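Local coordinates for protein 3-dehydroquinate dehydratase (Enterococcus faecalis, PDB 4PH6) that catalyses the cis-dehydration of 3-dehydroquinate to 3-dehydroshikimate through an imine intermediate, the third step of the chorismate pathway, at residues 116-121 and 141-146. Sequence-based numbering, arbitrary orientation.
Sequences LDIELF and IVLCNH
I118 and L143 cross at a slant on the helix-facing side of two parallel strands, CD2 of L143 3.6 Å from CB of I118. Branched aliphatic chains suit this face, because helix 124-136 lies over I118 and I141 while M164 meets L143. Toward the N-terminal ends V142 N donates to L116 O (2.7 Å), and V142 O accepts I118 N. The bond from C144 N to I118 O is weak, bent to 127°; L120 N, just past the strand, then donates to C144 O at 2.8 Å. The small side chain of C144 suits the barrel interior, where chi1 of 58° sets SG between its own N and carbonyl carbon, 3.1 Å from D117 OD1, and where it touches K173, the predicted Schiff-base lysine. D117 and E119 both salt-bridge R85, a predicted substrate-binding residue; E119 also hydrogen-bonds T86. The looser, more exposed end lies at F121, whose ring stands 81° from the amide of N145, itself held through OD1 by R160. A water accepts from F121 N, donates to C144 O and weakly accepts from N145 ND2. This beta-alpha-beta unit of the (beta/alpha)8 barrel carries H146, the predicted proton donor/acceptor, at the C-terminal mouth characteristic of TIM-barrel active sites.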
ATOM      1  N   LEU A 116     -26.322   2.969 -10.648  1.00  8.39           N
ATOM      2  CA  LEU A 116     -26.534   1.750 -11.415  1.00 13.33           C
ATOM      3  C   LEU A 116     -25.216   1.299 -12.022  1.00 13.40           C
ATOM      4  O   LEU A 116     -24.525   2.077 -12.692  1.00  7.97           O
ATOM      5  CB  LEU A 116     -27.597   1.966 -12.514  1.00 14.33           C
ATOM      6  CG  LEU A 116     -27.989   0.794 -13.427  1.00 11.86           C
ATOM      7  CD1 LEU A 116     -28.337  -0.462 -12.626  1.00  9.47           C
ATOM      8  CD2 LEU A 116     -29.142   1.184 -14.374  1.00  7.95           C
ATOM      9  N   ASP A 117     -24.878   0.041 -11.760  1.00  6.16           N
ATOM     10  CA  ASP A 117     -23.706  -0.601 -12.313  1.00  7.80           C
ATOM     11  C   ASP A 117     -24.010  -1.201 -13.701  1.00 13.99           C
ATOM     12  O   ASP A 117     -24.915  -2.023 -13.851  1.00  9.73           O
ATOM     13  CB  ASP A 117     -23.205  -1.696 -11.352  1.00  6.76           C
ATOM     14  CG  ASP A 117     -21.987  -2.445 -11.885  1.00  8.75           C
ATOM     15  OD1 ASP A 117     -22.145  -3.195 -12.868  1.00  8.97           O
ATOM     16  OD2 ASP A 117     -20.888  -2.329 -11.294  1.00  7.72           O
ATOM     17  N   ILE A 118     -23.237  -0.796 -14.704  1.00  7.82           N
ATOM     18  CA  ILE A 118     -23.378  -1.323 -16.055  1.00  8.38           C
ATOM     19  C   ILE A 118     -22.002  -1.699 -16.610  1.00  8.86           C
ATOM     20  O   ILE A 118     -21.088  -0.886 -16.641  1.00  8.56           O
ATOM     21  CB  ILE A 118     -24.046  -0.313 -16.998  1.00  8.45           C
ATOM     22  CG1 ILE A 118     -25.434   0.066 -16.474  1.00  8.13           C
ATOM     23  CG2 ILE A 118     -24.129  -0.876 -18.439  1.00  9.52           C
ATOM     24  CD1 ILE A 118     -26.124   1.133 -17.287  1.00  8.27           C
ATOM     25  N   GLU A 119     -21.855  -2.943 -17.033  1.00 13.35           N
ATOM     26  CA  GLU A 119     -20.577  -3.394 -17.554  1.00 16.68           C
ATOM     27  C   GLU A 119     -20.269  -2.765 -18.913  1.00 10.82           C
ATOM     28  O   GLU A 119     -21.092  -2.794 -19.827  1.00 11.34           O
ATOM     29  CB  GLU A 119     -20.555  -4.914 -17.620  1.00 13.15           C
ATOM     30  CG  GLU A 119     -20.666  -5.517 -16.236  1.00 13.47           C
ATOM     31  CD  GLU A 119     -20.730  -7.024 -16.222  1.00 15.82           C
ATOM     32  OE1 GLU A 119     -20.727  -7.654 -17.302  1.00 17.44           O
ATOM     33  OE2 GLU A 119     -20.798  -7.581 -15.107  1.00 20.01           O
ATOM     34  N   LEU A 120     -19.082  -2.168 -19.001  1.00 10.72           N
ATOM     35  CA  LEU A 120     -18.583  -1.561 -20.228  1.00 11.26           C
ATOM     36  C   LEU A 120     -18.840  -2.430 -21.455  1.00 12.52           C
ATOM     37  O   LEU A 120     -19.234  -1.922 -22.503  1.00 12.97           O
ATOM     38  CB  LEU A 120     -17.078  -1.273 -20.100  1.00 11.33           C
ATOM     39  CG  LEU A 120     -16.280  -0.878 -21.354  1.00 12.15           C
ATOM     40  CD1 LEU A 120     -16.713   0.489 -21.902  1.00 12.11           C
ATOM     41  CD2 LEU A 120     -14.769  -0.901 -21.098  1.00 12.41           C
ATOM     42  N   PHE A 121     -18.606  -3.729 -21.333  1.00 13.18           N
ATOM     43  CA  PHE A 121     -18.616  -4.658 -22.458  1.00 16.13           C
ATOM     44  C   PHE A 121     -19.981  -5.235 -22.860  1.00 20.90           C
ATOM     45  O   PHE A 121     -20.069  -5.917 -23.796  1.00 24.92           O
ATOM     46  CB  PHE A 121     -17.591  -5.798 -22.309  1.00 19.86           C
ATOM     47  CG  PHE A 121     -16.171  -5.348 -22.407  1.00 21.13           C
ATOM     48  CD1 PHE A 121     -15.267  -5.720 -21.488  1.00 21.58           C
ATOM     49  CD2 PHE A 121     -15.769  -4.524 -23.388  1.00 27.84           C
ATOM     50  CE1 PHE A 121     -13.976  -5.295 -21.543  1.00 23.66           C
ATOM     51  CE2 PHE A 121     -14.473  -4.081 -23.444  1.00 27.10           C
ATOM     52  CZ  PHE A 121     -13.570  -4.469 -22.523  1.00 20.32           C
ATOM     53  N   ILE A 141     -24.556   6.735 -12.992  1.00 14.51           N
ATOM     54  CA  ILE A 141     -24.108   5.551 -13.706  1.00  7.47           C
ATOM     55  C   ILE A 141     -22.677   5.135 -13.368  1.00  5.64           C
ATOM     56  O   ILE A 141     -21.744   5.940 -13.441  1.00  5.77           O
ATOM     57  CB  ILE A 141     -24.213   5.759 -15.212  1.00  6.31           C
ATOM     58  CG1 ILE A 141     -25.674   6.000 -15.583  1.00  9.78           C
ATOM     59  CG2 ILE A 141     -23.664   4.539 -15.941  1.00  6.15           C
ATOM     60  CD1 ILE A 141     -26.599   4.870 -15.164  1.00  6.73           C
ATOM     61  N   VAL A 142     -22.510   3.869 -13.002  1.00  5.37           N
ATOM     62  CA  VAL A 142     -21.168   3.315 -12.835  1.00  5.20           C
ATOM     63  C   VAL A 142     -20.911   2.312 -13.947  1.00  8.40           C
ATOM     64  O   VAL A 142     -21.433   1.203 -13.902  1.00  7.29           O
ATOM     65  CB  VAL A 142     -20.963   2.616 -11.465  1.00  5.97           C
ATOM     66  CG1 VAL A 142     -19.537   2.086 -11.356  1.00 12.19           C
ATOM     67  CG2 VAL A 142     -21.264   3.564 -10.314  1.00  5.41           C
ATOM     68  N   LEU A 143     -20.131   2.712 -14.953  1.00  5.28           N
ATOM     69  CA  LEU A 143     -19.662   1.767 -15.964  1.00 12.60           C
ATOM     70  C   LEU A 143     -18.478   1.042 -15.363  1.00 13.96           C
ATOM     71  O   LEU A 143     -17.750   1.603 -14.552  1.00  5.22           O
ATOM     72  CB  LEU A 143     -19.272   2.455 -17.280  1.00  5.74           C
ATOM     73  CG  LEU A 143     -20.427   3.052 -18.095  1.00 10.13           C
ATOM     74  CD1 LEU A 143     -20.031   3.267 -19.555  1.00 14.47           C
ATOM     75  CD2 LEU A 143     -21.706   2.220 -17.994  1.00  7.34           C
ATOM     76  N   CYS A 144     -18.289  -0.213 -15.741  1.00 10.13           N
ATOM     77  CA  CYS A 144     -17.331  -1.028 -15.034  1.00 10.06           C
ATOM     78  C   CYS A 144     -16.850  -2.217 -15.827  1.00 10.21           C
ATOM     79  O   CYS A 144     -17.532  -2.717 -16.728  1.00 10.54           O
ATOM     80  CB  CYS A 144     -17.945  -1.509 -13.735  1.00 17.07           C
ATOM     81  SG  CYS A 144     -19.429  -2.428 -14.054  1.00 28.56           S
ATOM     82  N   ASN A 145     -15.661  -2.675 -15.464  1.00 10.15           N
ATOM     83  CA  ASN A 145     -15.100  -3.860 -16.081  1.00 10.61           C
ATOM     84  C   ASN A 145     -14.359  -4.697 -15.048  1.00 10.96           C
ATOM     85  O   ASN A 145     -13.703  -4.168 -14.160  1.00 10.62           O
ATOM     86  CB  ASN A 145     -14.178  -3.470 -17.238  1.00 10.46           C
ATOM     87  CG  ASN A 145     -13.427  -4.653 -17.805  1.00 12.22           C
ATOM     88  OD1 ASN A 145     -12.210  -4.699 -17.750  1.00 11.30           O
ATOM     89  ND2 ASN A 145     -14.161  -5.634 -18.329  1.00 11.96           N
ATOM     90  N   HIS A 146     -14.492  -6.009 -15.155  1.00 15.61           N
ATOM     91  CA  HIS A 146     -13.819  -6.917 -14.237  1.00 16.52           C
ATOM     92  C   HIS A 146     -13.143  -8.031 -14.988  1.00 22.41           C
ATOM     93  O   HIS A 146     -13.775  -8.716 -15.792  1.00 20.51           O
ATOM     94  CB  HIS A 146     -14.805  -7.530 -13.244  1.00 13.18           C
ATOM     95  CG  HIS A 146     -15.530  -6.516 -12.423  1.00 14.10           C
ATOM     96  ND1 HIS A 146     -16.607  -5.819 -12.907  1.00 12.36           N
ATOM     97  CD2 HIS A 146     -15.314  -6.075 -11.167  1.00 12.66           C
ATOM     98  CE1 HIS A 146     -17.027  -4.976 -11.971  1.00 29.80           C
ATOM     99  NE2 HIS A 146     -16.268  -5.128 -10.906  1.00 12.44           N
TER
HETATM  100  O   HOH W   1     -17.289  -4.674 -18.882  1.00  5.29           O